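Local coordinates for protein aminotransferase (Streptomyces pactum, PDB 4ZM4) that belongs to the class-III aminotransferase family of pyridoxal-phosphate-dependent proteins and binds the ligand P3B in a pocket to which both subunits contribute, at residues Asn223-Ile227 and Pro384-Leu390; Gly342-Glu346 and Arg364-Met369; Val394-Arg400 and Phe413-Leu418. The protein carries 1 engineered substitution. All coordinates share one frame; numbering follows the deposited sequence.

Interaction 1. Residues Asn223-Ile227 and Pro384-Leu390; sequences NAGVI and PRDLRQL. With P3B ((3E,4R,5R)-4,5-dihydroxy-3-{[(Z)-{3-hydroxy-2-methyl-5-[(phosphonooxy)methyl]pyridin-4(1H)-ylidene}methyl]imino}cyclohex-1-ene-1-carboxylic acid), chain H.
Ile227, Ala224 and Gly225 pack against Leu387, Leu390 and the backbone of Arg385 and Asp386 in a buried van der Waals contact. It joins the loop between strand 212-217 and helix 233-244 to the start of helix 387-393, while the near end of the same loop reaches the ligand. The two branches of Ile227 divide the work. With CG1 beside the backbone N (chi1 -54°), CD1 runs along the turn to lie 3.5 Å from Asp386 C, and CG2 rests 3.5 Å from Arg385 O, a carbonyl hydrogen-bonded to Asn196 ND2. One methyl of each leucine completes the surface: Leu387 CD1 meets Ala224 CB at 3.8 Å, and Leu390 CD2 comes within 3.7 Å of Gly225 CA, a close approach to the bare backbone of the glycine. The helix start is held by Asp386 as N-cap, its OD1 met nearly end-on by Gln389 N at 2.9 Å. Its OD2 pairs in a salt bridge with Arg385 NH1, so both carboxylate oxygens are engaged. Asn223 takes no part in this packing but uses both ends of its amide on P3B. OD1 accepts from P3B OAG at 2.6 Å, and ND2 donates to P3B OAE at 2.8 Å with an N-H...O angle of 158°; Glu218 OE2 is a second partner of ND2. Polar recognition at Asn223 thus adjoins the packing of Ala224, Gly225 and Ile227 on leucine methyls and turn backbone, which implies that the segments cohere by shape while hydrogen bonding orients the amide toward the ligand.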
loop_
_atom_site.group_PDB
_atom_site.type_symbol
_atom_site.label_atom_id
_atom_site.label_comp_id
_atom_site.label_asym_id
_atom_site.label_seq_id
_atom_site.Cartn_x
_atom_site.Cartn_y
_atom_site.Cartn_z
ATOM N N ASN B 223 -17.937 -7.827 1.420
ATOM C CA ASN B 223 -17.605 -7.381 2.784
ATOM C C ASN B 223 -18.817 -7.166 3.719
ATOM O O ASN B 223 -18.732 -6.479 4.747
ATOM C CB ASN B 223 -16.807 -6.070 2.731
ATOM C CG ASN B 223 -15.450 -6.219 2.100
ATOM O OD1 ASN B 223 -14.478 -6.632 2.744
ATOM N ND2 ASN B 223 -15.343 -5.812 0.870
ATOM N N ALA B 224 -19.959 -7.739 3.372
ATOM C CA ALA B 224 -21.155 -7.639 4.216
ATOM C C ALA B 224 -22.146 -8.686 3.733
ATOM O O ALA B 224 -23.205 -8.360 3.159
ATOM C CB ALA B 224 -21.768 -6.240 4.131
ATOM N N GLY B 225 -21.793 -9.941 3.996
ATOM C CA GLY B 225 -22.496 -11.083 3.435
ATOM C C GLY B 225 -21.997 -11.144 2.023
ATOM O O GLY B 225 -21.201 -10.312 1.617
ATOM N N VAL B 226 -22.448 -12.121 1.280
ATOM C CA VAL B 226 -22.051 -12.223 -0.099
ATOM C C VAL B 226 -23.323 -11.993 -0.883
ATOM O O VAL B 226 -23.887 -12.908 -1.450
ATOM C CB VAL B 226 -21.419 -13.605 -0.396
ATOM C CG1 VAL B 226 -21.222 -13.813 -1.892
ATOM C CG2 VAL B 226 -20.090 -13.721 0.326
ATOM N N ILE B 227 -23.778 -10.758 -0.905
ATOM C CA ILE B 227 -25.023 -10.415 -1.580
ATOM C C ILE B 227 -24.759 -10.092 -3.052
ATOM O O ILE B 227 -24.255 -9.011 -3.386
ATOM C CB ILE B 227 -25.755 -9.242 -0.876
ATOM C CG1 ILE B 227 -25.944 -9.579 0.606
ATOM C CG2 ILE B 227 -27.101 -8.992 -1.538
ATOM C CD1 ILE B 227 -26.492 -8.441 1.444
ATOM N N PRO B 384 -32.478 -11.545 1.707
ATOM C CA PRO B 384 -32.206 -10.145 1.874
ATOM C C PRO B 384 -31.427 -9.630 0.692
ATOM O O PRO B 384 -30.573 -10.361 0.145
ATOM C CB PRO B 384 -31.362 -10.104 3.153
ATOM C CG PRO B 384 -30.783 -11.458 3.273
ATOM C CD PRO B 384 -31.859 -12.357 2.771
ATOM N N ARG B 385 -31.738 -8.407 0.281
ATOM C CA ARG B 385 -31.111 -7.814 -0.897
ATOM C C ARG B 385 -30.037 -6.798 -0.531
ATOM O O ARG B 385 -29.306 -6.331 -1.394
ATOM C CB ARG B 385 -32.163 -7.155 -1.793
ATOM C CG ARG B 385 -32.865 -5.939 -1.183
ATOM C CD ARG B 385 -33.061 -4.810 -2.215
ATOM N NE ARG B 385 -34.133 -3.845 -1.898
ATOM C CZ ARG B 385 -33.968 -2.726 -1.190
ATOM N NH1 ARG B 385 -32.768 -2.382 -0.676
ATOM N NH2 ARG B 385 -35.012 -1.945 -0.980
ATOM N N ASP B 386 -29.902 -6.500 0.754
ATOM C CA ASP B 386 -28.917 -5.548 1.193
ATOM C C ASP B 386 -28.491 -5.820 2.628
ATOM O O ASP B 386 -29.029 -6.705 3.272
ATOM C CB ASP B 386 -29.426 -4.104 1.040
ATOM C CG ASP B 386 -30.642 -3.801 1.911
ATOM O OD1 ASP B 386 -30.826 -4.423 2.990
ATOM O OD2 ASP B 386 -31.433 -2.929 1.504
ATOM N N LEU B 387 -27.491 -5.062 3.082
ATOM C CA LEU B 387 -26.891 -5.210 4.408
ATOM C C LEU B 387 -27.877 -5.144 5.573
ATOM O O LEU B 387 -27.777 -5.935 6.509
ATOM C CB LEU B 387 -25.769 -4.152 4.592
ATOM C CG LEU B 387 -25.184 -3.959 5.994
ATOM C CD1 LEU B 387 -24.542 -5.255 6.463
ATOM C CD2 LEU B 387 -24.183 -2.799 6.024
ATOM N N ARG B 388 -28.782 -4.170 5.558
ATOM C CA ARG B 388 -29.769 -4.032 6.648
ATOM C C ARG B 388 -30.699 -5.229 6.734
ATOM O O ARG B 388 -30.933 -5.754 7.818
ATOM C CB ARG B 388 -30.596 -2.775 6.478
ATOM C CG ARG B 388 -29.942 -1.577 7.119
ATOM C CD ARG B 388 -30.351 -0.304 6.431
ATOM N NE ARG B 388 -29.463 0.764 6.828
ATOM C CZ ARG B 388 -29.567 1.456 7.962
ATOM N NH1 ARG B 388 -30.555 1.192 8.834
ATOM N NH2 ARG B 388 -28.669 2.418 8.243
ATOM N N GLN B 389 -31.233 -5.651 5.595
ATOM C CA GLN B 389 -32.119 -6.797 5.561
ATOM C C GLN B 389 -31.422 -8.057 6.089
ATOM O O GLN B 389 -32.028 -8.824 6.818
ATOM C CB GLN B 389 -32.691 -7.012 4.151
ATOM C CG GLN B 389 -33.732 -5.972 3.718
ATOM C CD GLN B 389 -34.365 -6.249 2.334
ATOM O OE1 GLN B 389 -34.018 -7.215 1.628
ATOM N NE2 GLN B 389 -35.306 -5.395 1.950
ATOM N N LEU B 390 -30.155 -8.258 5.730
ATOM C CA LEU B 390 -29.422 -9.465 6.135
ATOM C C LEU B 390 -29.034 -9.420 7.590
ATOM O O LEU B 390 -29.209 -10.404 8.317
ATOM C CB LEU B 390 -28.174 -9.666 5.280
ATOM C CG LEU B 390 -27.158 -10.747 5.705
ATOM C CD1 LEU B 390 -27.784 -12.140 5.758
ATOM C CD2 LEU B 390 -25.985 -10.732 4.745
HETATM O OAH P3B H . -6.453 -1.657 1.289
HETATM P PBA P3B H . -6.625 -3.188 0.912
HETATM O OAI P3B H . -6.863 -3.852 2.235
HETATM O OAC P3B H . -5.408 -3.790 0.229
HETATM O OAQ P3B H . -8.017 -3.149 -0.013
HETATM C CAM P3B H . -9.161 -2.295 0.315
HETATM C CAV P3B H . -10.272 -2.901 -0.217
HETATM C CAL P3B H . -10.778 -2.371 -1.396
HETATM N NAP P3B H . -11.873 -2.993 -1.981
HETATM C CAU P3B H . -12.438 -4.116 -1.422
HETATM C CAA P3B H . -13.538 -4.707 -1.987
HETATM C CAW P3B H . -11.977 -4.599 -0.279
HETATM O OAE P3B H . -12.580 -5.702 0.219
HETATM C CAX P3B H . -10.864 -4.055 0.365
HETATM C CAJ P3B H . -10.395 -4.603 1.611
HETATM N NAO P3B H . -11.104 -5.567 2.290
HETATM C CAT P3B H . -10.732 -6.013 3.532
HETATM C CAK P3B H . -9.715 -5.446 4.350
HETATM C CAS P3B H . -9.417 -5.874 5.639
HETATM C CAR P3B H . -8.361 -5.321 6.388
HETATM O OAD P3B H . -8.025 -5.771 7.495
HETATM O OAB P3B H . -7.768 -4.330 6.039
HETATM C CAN P3B H . -9.923 -7.014 6.127
HETATM C CAY P3B H . -10.938 -7.807 5.288
HETATM O OAF P3B H . -11.898 -8.224 6.278
HETATM C CAZ P3B H . -11.587 -7.039 4.066
HETATM O OAG P3B H . -12.202 -7.869 3.013
#

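Interaction 2. Residues Gly342-Glu346 and Arg364-Met369; sequences GQYME and RVGTLM
Arg364 and Glu346 form a salt bridge between a beta hairpin and helix 334-355, and all three guanidinium nitrogens and both oxygens of Glu346 have a partner. Arg364 NE donates to Glu346 OE1 at 2.8 Å with an angle of 162°; the oxygen lies close to the guanidinium plane and is approached on its anti side. A weak second bond runs from Arg364 NH2 to Glu346 OE1 (3.4 Å). NH2 is also paired with Glu339, while the other oxygen of Glu346 turns to Arg350. Arg364 NH1 reaches back to its own hairpin, donating to Gly366 O at 2.9 Å, again in the guanidinium plane. The bend at chi3 (66°) brings the group over the helix backbone, with Gln343 N 3.5 Å above the centre of one face. Gly342 lets the hairpin come close, its CA 5.0 Å from Thr367 CA, and its O accepts the helical bond from Glu346 N. In the hairpin, the type II' turn from Val365 to Leu368 is closed by reciprocal backbone bonds, with Gly366 supplying the positive phi. Next to the salt bridge, the extended Met369 side chain puts CE 3.5 Å from Glu346 CA and 3.7 Å from Met345 CG, crossing Met345 at about a right angle. Two bonds close to its plane, from NE and NH1, and backbone against one face should fix the rotation of the guanidinium, and the carboxylates of Glu346 and Glu339 probably balance its charge.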
loop_
_atom_site.group_PDB
_atom_site.type_symbol
_atom_site.label_atom_id
_atom_site.label_comp_id
_atom_site.label_asym_id
_atom_site.label_seq_id
_atom_site.Cartn_x
_atom_site.Cartn_y
_atom_site.Cartn_z
ATOM N N GLY B 342 -17.217 -25.153 -4.068
ATOM C CA GLY B 342 -18.161 -24.297 -3.366
ATOM C C GLY B 342 -19.511 -24.954 -3.170
ATOM O O GLY B 342 -20.113 -24.842 -2.098
ATOM N N GLN B 343 -19.979 -25.652 -4.188
ATOM C CA GLN B 343 -21.251 -26.327 -4.104
ATOM C C GLN B 343 -21.176 -27.368 -3.016
ATOM O O GLN B 343 -22.103 -27.510 -2.201
ATOM C CB GLN B 343 -21.621 -26.979 -5.447
ATOM C CG GLN B 343 -23.033 -27.565 -5.490
ATOM C CD GLN B 343 -24.102 -26.501 -5.533
ATOM O OE1 GLN B 343 -24.820 -26.276 -4.565
ATOM N NE2 GLN B 343 -24.218 -25.833 -6.672
ATOM N N TYR B 344 -20.095 -28.143 -3.016
ATOM C CA TYR B 344 -19.958 -29.193 -2.020
ATOM C C TYR B 344 -19.904 -28.608 -0.607
ATOM O O TYR B 344 -20.450 -29.202 0.324
ATOM C CB TYR B 344 -18.744 -30.079 -2.308
ATOM C CG TYR B 344 -18.719 -31.349 -1.463
ATOM C CD1 TYR B 344 -19.743 -32.295 -1.560
ATOM C CD2 TYR B 344 -17.676 -31.601 -0.584
ATOM C CE1 TYR B 344 -19.733 -33.450 -0.795
ATOM C CE2 TYR B 344 -17.641 -32.755 0.164
ATOM C CZ TYR B 344 -18.673 -33.681 0.054
ATOM O OH TYR B 344 -18.637 -34.838 0.803
ATOM N N MET B 345 -19.231 -27.471 -0.431
ATOM C CA MET B 345 -19.167 -26.858 0.902
ATOM C C MET B 345 -20.556 -26.385 1.256
ATOM O O MET B 345 -21.025 -26.639 2.357
ATOM C CB MET B 345 -18.168 -25.696 0.973
ATOM C CG MET B 345 -18.122 -25.013 2.352
ATOM S SD MET B 345 -17.334 -26.013 3.657
ATOM C CE MET B 345 -15.615 -25.637 3.308
ATOM N N GLU B 346 -21.211 -25.700 0.318
ATOM C CA GLU B 346 -22.564 -25.230 0.548
ATOM C C GLU B 346 -23.495 -26.379 0.950
ATOM O O GLU B 346 -24.161 -26.281 1.979
ATOM C CB GLU B 346 -23.126 -24.508 -0.674
ATOM C CG GLU B 346 -24.578 -24.075 -0.493
ATOM C CD GLU B 346 -25.139 -23.294 -1.664
ATOM O OE1 GLU B 346 -24.441 -23.098 -2.698
ATOM O OE2 GLU B 346 -26.287 -22.832 -1.531
ATOM N N ARG B 364 -23.705 -17.784 -1.817
ATOM C CA ARG B 364 -22.496 -18.198 -2.450
ATOM C C ARG B 364 -22.377 -17.704 -3.897
ATOM O O ARG B 364 -23.342 -17.697 -4.649
ATOM C CB ARG B 364 -22.391 -19.722 -2.409
ATOM C CG ARG B 364 -21.035 -20.256 -2.890
ATOM C CD ARG B 364 -20.924 -21.769 -2.709
ATOM N NE ARG B 364 -21.855 -22.495 -3.572
ATOM C CZ ARG B 364 -21.682 -22.710 -4.875
ATOM N NH1 ARG B 364 -20.611 -22.250 -5.508
ATOM N NH2 ARG B 364 -22.599 -23.402 -5.557
ATOM N N VAL B 365 -21.179 -17.272 -4.275
ATOM C CA VAL B 365 -20.859 -17.002 -5.652
ATOM C C VAL B 365 -19.471 -17.617 -5.855
ATOM O O VAL B 365 -18.436 -17.016 -5.465
ATOM C CB VAL B 365 -20.859 -15.490 -5.985
ATOM C CG1 VAL B 365 -20.590 -15.281 -7.462
ATOM C CG2 VAL B 365 -22.179 -14.830 -5.609
ATOM N N GLY B 366 -19.471 -18.834 -6.416
ATOM C CA GLY B 366 -18.291 -19.602 -6.616
ATOM C C GLY B 366 -17.726 -20.002 -5.274
ATOM O O GLY B 366 -18.409 -20.611 -4.465
ATOM N N THR B 367 -16.473 -19.620 -5.031
ATOM C CA THR B 367 -15.790 -19.934 -3.789
ATOM C C THR B 367 -15.896 -18.802 -2.760
ATOM O O THR B 367 -15.247 -18.841 -1.710
ATOM C CB THR B 367 -14.306 -20.252 -4.083
ATOM O OG1 THR B 367 -13.752 -19.285 -4.990
ATOM C CG2 THR B 367 -14.195 -21.618 -4.697
ATOM N N LEU B 368 -16.671 -17.778 -3.087
ATOM C CA LEU B 368 -16.961 -16.663 -2.174
ATOM C C LEU B 368 -18.268 -17.070 -1.512
ATOM O O LEU B 368 -19.212 -17.490 -2.198
ATOM C CB LEU B 368 -17.171 -15.415 -2.979
ATOM C CG LEU B 368 -16.483 -14.108 -2.706
ATOM C CD1 LEU B 368 -15.008 -14.260 -2.431
ATOM C CD2 LEU B 368 -16.697 -13.242 -3.919
ATOM N N MET B 369 -18.306 -17.048 -0.190
ATOM C CA MET B 369 -19.375 -17.705 0.552
ATOM C C MET B 369 -19.612 -17.039 1.929
ATOM O O MET B 369 -18.654 -16.866 2.696
ATOM C CB MET B 369 -18.974 -19.169 0.735
ATOM C CG MET B 369 -20.040 -20.073 1.270
ATOM S SD MET B 369 -19.464 -21.783 1.134
ATOM C CE MET B 369 -20.833 -22.532 2.032
#

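Interaction 3. Residues Val394-Arg400 and Phe413-Leu418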
loop_
_atom_site.group_PDB
_atom_site.type_symbol
_atom_site.label_atom_id
_atom_site.label_comp_id
_atom_site.label_asym_id
_atom_site.label_seq_id
_atom_site.Cartn_x
_atom_site.Cartn_y
_atom_site.Cartn_z
ATOM N N VAL B 394 -29.820 -12.052 11.507
ATOM C CA VAL B 394 -28.642 -12.752 12.011
ATOM C C VAL B 394 -28.512 -12.660 13.524
ATOM O O VAL B 394 -28.799 -11.643 14.126
ATOM C CB VAL B 394 -27.357 -12.233 11.335
ATOM C CG1 VAL B 394 -26.119 -12.805 12.003
ATOM C CG2 VAL B 394 -27.360 -12.587 9.865
ATOM N N ASP B 395 -28.113 -13.763 14.131
ATOM C CA ASP B 395 -27.885 -13.841 15.561
ATOM C C ASP B 395 -26.392 -13.705 15.818
ATOM O O ASP B 395 -25.665 -14.702 15.878
ATOM C CB ASP B 395 -28.399 -15.195 16.090
ATOM C CG ASP B 395 -28.353 -15.296 17.614
ATOM O OD1 ASP B 395 -27.631 -14.505 18.247
ATOM O OD2 ASP B 395 -29.051 -16.174 18.159
ATOM N N PHE B 396 -25.922 -12.470 15.955
ATOM C CA PHE B 396 -24.469 -12.185 16.055
ATOM C C PHE B 396 -23.785 -12.789 17.270
ATOM O O PHE B 396 -22.703 -13.362 17.131
ATOM C CB PHE B 396 -24.183 -10.683 15.925
ATOM C CG PHE B 396 -24.358 -10.160 14.527
ATOM C CD1 PHE B 396 -23.370 -10.330 13.578
ATOM C CD2 PHE B 396 -25.544 -9.545 14.139
ATOM C CE1 PHE B 396 -23.538 -9.871 12.271
ATOM C CE2 PHE B 396 -25.721 -9.090 12.838
ATOM C CZ PHE B 396 -24.716 -9.246 11.908
ATOM N N PRO B 397 -24.379 -12.675 18.459
ATOM C CA PRO B 397 -23.722 -13.295 19.615
ATOM C C PRO B 397 -23.574 -14.807 19.506
ATOM O O PRO B 397 -22.529 -15.338 19.893
ATOM C CB PRO B 397 -24.641 -12.932 20.784
ATOM C CG PRO B 397 -25.276 -11.633 20.352
ATOM C CD PRO B 397 -25.461 -11.759 18.867
ATOM N N ARG B 398 -24.589 -15.491 18.978
ATOM C CA ARG B 398 -24.482 -16.936 18.778
ATOM C C ARG B 398 -23.450 -17.277 17.704
ATOM O O ARG B 398 -22.704 -18.226 17.870
ATOM C CB ARG B 398 -25.812 -17.593 18.437
ATOM C CG ARG B 398 -26.560 -18.135 19.641
ATOM C CD ARG B 398 -27.802 -18.949 19.268
ATOM N NE ARG B 398 -28.504 -19.396 20.465
ATOM C CZ ARG B 398 -29.283 -18.636 21.218
ATOM N NH1 ARG B 398 -29.556 -17.386 20.883
ATOM N NH2 ARG B 398 -29.808 -19.143 22.316
ATOM N N HIS B 399 -23.376 -16.503 16.631
ATOM C CA HIS B 399 -22.358 -16.771 15.619
ATOM C C HIS B 399 -20.941 -16.618 16.181
ATOM O O HIS B 399 -20.118 -17.505 15.980
ATOM C CB HIS B 399 -22.541 -15.919 14.351
ATOM C CG HIS B 399 -21.965 -16.566 13.143
ATOM N ND1 HIS B 399 -22.672 -17.479 12.398
ATOM C CD2 HIS B 399 -20.732 -16.498 12.589
ATOM C CE1 HIS B 399 -21.915 -17.921 11.409
ATOM N NE2 HIS B 399 -20.731 -17.340 11.503
ATOM N N ARG B 400 -20.684 -15.537 16.926
ATOM C CA ARG B 400 -19.406 -15.362 17.621
ATOM C C ARG B 400 -19.096 -16.566 18.471
ATOM O O ARG B 400 -17.947 -17.028 18.544
ATOM C CB ARG B 400 -19.391 -14.099 18.504
ATOM C CG ARG B 400 -19.310 -12.781 17.749
ATOM C CD ARG B 400 -18.941 -11.572 18.609
ATOM N NE ARG B 400 -17.484 -11.380 18.624
ATOM C CZ ARG B 400 -16.752 -10.888 17.613
ATOM N NH1 ARG B 400 -17.317 -10.508 16.460
ATOM N NH2 ARG B 400 -15.438 -10.772 17.750
ATOM N N PHE B 413 -12.990 -19.558 10.972
ATOM C CA PHE B 413 -13.591 -18.527 10.156
ATOM C C PHE B 413 -13.711 -17.236 10.995
ATOM O O PHE B 413 -13.586 -17.302 12.193
ATOM C CB PHE B 413 -14.938 -18.987 9.573
ATOM C CG PHE B 413 -15.906 -19.505 10.586
ATOM C CD1 PHE B 413 -16.755 -18.639 11.233
ATOM C CD2 PHE B 413 -15.965 -20.839 10.897
ATOM C CE1 PHE B 413 -17.642 -19.102 12.179
ATOM C CE2 PHE B 413 -16.862 -21.312 11.831
ATOM C CZ PHE B 413 -17.710 -20.444 12.476
ATOM N N HIS B 414 -13.969 -16.087 10.355
ATOM C CA HIS B 414 -14.098 -14.799 11.059
ATOM C C HIS B 414 -15.370 -14.809 11.946
ATOM O O HIS B 414 -16.412 -15.277 11.513
ATOM C CB HIS B 414 -14.171 -13.650 10.063
ATOM C CG HIS B 414 -13.952 -12.298 10.665
ATOM N ND1 HIS B 414 -14.869 -11.679 11.487
ATOM C CD2 HIS B 414 -12.935 -11.418 10.517
ATOM C CE1 HIS B 414 -14.414 -10.504 11.859
ATOM N NE2 HIS B 414 -13.253 -10.307 11.261
ATOM N N PRO B 415 -15.277 -14.287 13.176
ATOM C CA PRO B 415 -16.411 -14.320 14.105
ATOM C C PRO B 415 -17.637 -13.513 13.721
ATOM O O PRO B 415 -18.721 -13.798 14.248
ATOM C CB PRO B 415 -15.848 -13.753 15.413
ATOM C CG PRO B 415 -14.466 -13.305 15.123
ATOM C CD PRO B 415 -14.016 -13.928 13.845
ATOM N N ASN B 416 -17.470 -12.512 12.867
ATOM C CA ASN B 416 -18.564 -11.724 12.384
ATOM C C ASN B 416 -19.243 -12.497 11.255
ATOM O O ASN B 416 -18.625 -12.849 10.259
ATOM C CB ASN B 416 -18.066 -10.364 11.900
ATOM C CG ASN B 416 -19.189 -9.433 11.503
ATOM O OD1 ASN B 416 -20.309 -9.856 11.193
ATOM N ND2 ASN B 416 -18.907 -8.161 11.521
ATOM N N ALA B 417 -20.530 -12.749 11.397
ATOM C CA ALA B 417 -21.244 -13.554 10.419
ATOM C C ALA B 417 -21.233 -12.965 8.998
ATOM O O ALA B 417 -21.348 -13.696 8.020
ATOM C CB ALA B 417 -22.679 -13.767 10.898
ATOM N N LEU B 418 -21.144 -11.648 8.895
ATOM C CA LEU B 418 -21.148 -10.957 7.609
ATOM C C LEU B 418 -19.808 -11.006 6.876
ATOM O O LEU B 418 -19.733 -10.622 5.717
ATOM C CB LEU B 418 -21.537 -9.504 7.810
ATOM C CG LEU B 418 -22.913 -9.260 8.449
ATOM C CD1 LEU B 418 -23.045 -7.809 8.826
ATOM C CD2 LEU B 418 -24.028 -9.658 7.518
HETATM O O HOH W 1 -21.114 -12.527 14.349
#
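His399 and Ala417 meet face-on where helix 396-408 packs against the loop leading to strand 421-422. Ala417 CB stands 3.8 Å from the imidazole centroid and only 16° off the ring normal, a CH-pi contact; the same methyl touches Val394 CG1. Pro415 O lies at the ring's edge. Phe413 approaches obliquely, its ring plane at 57° to the imidazole with the centroids 5.6 Å apart. Phe396 behaves differently: it turns its edge to the loop, CE1 lying 3.4 Å from Asn416 OD1 and CZ 3.8 Å from Leu418 CD1, while Val394 CG1 sits over one of its faces. The planes of the ring and the Asn416 amide are 79° apart. That amide oxygen accepts from Leu418 N at 3.0 Å, from above the carbonyl plane, forming an Asx turn. At the outer end, Arg400 bends at chi3 and lays one guanidinium face on Pro415 CB, which is 3.7 Å from NH1. A water lies between the backbones, donating to Pro415 O at 2.7 Å and accepting from Ala417 N at 3.0 Å, with a weak bond to Phe396 O. His399 ND1 is bonded to Leu373 N, consistent with an unprotonated ND1. Direct contact between the segments is thus made by van der Waals and CH-pi packing, with carbonyl oxygens at ring edges and a guanidinium face on a proline; the water links the two backbones, though weakly on the Phe396 side.

Interaction 1 is the hub of the three. Its loop touches interaction 2 through Val226, whose CG2 is 3.7 Å from Met369 C, and interaction 3 through a probable hydrogen bond from Gly225 N to Leu418 O of 2.8 Å. Leu418 also packs on Leu387 and Leu390, its CD2 3.6 Å from Leu390 CD2. Interactions 2 and 3 do not touch, their nearest atoms lying about 7 Å apart. Along the chain, interaction 2 is nested within the loop that interaction 1 closes, and interaction 3 follows. Only interaction 1 reaches P3B directly, through Asn223; the side chains of Asn416 and Met369 remain about 9 Å and 13 Å from it.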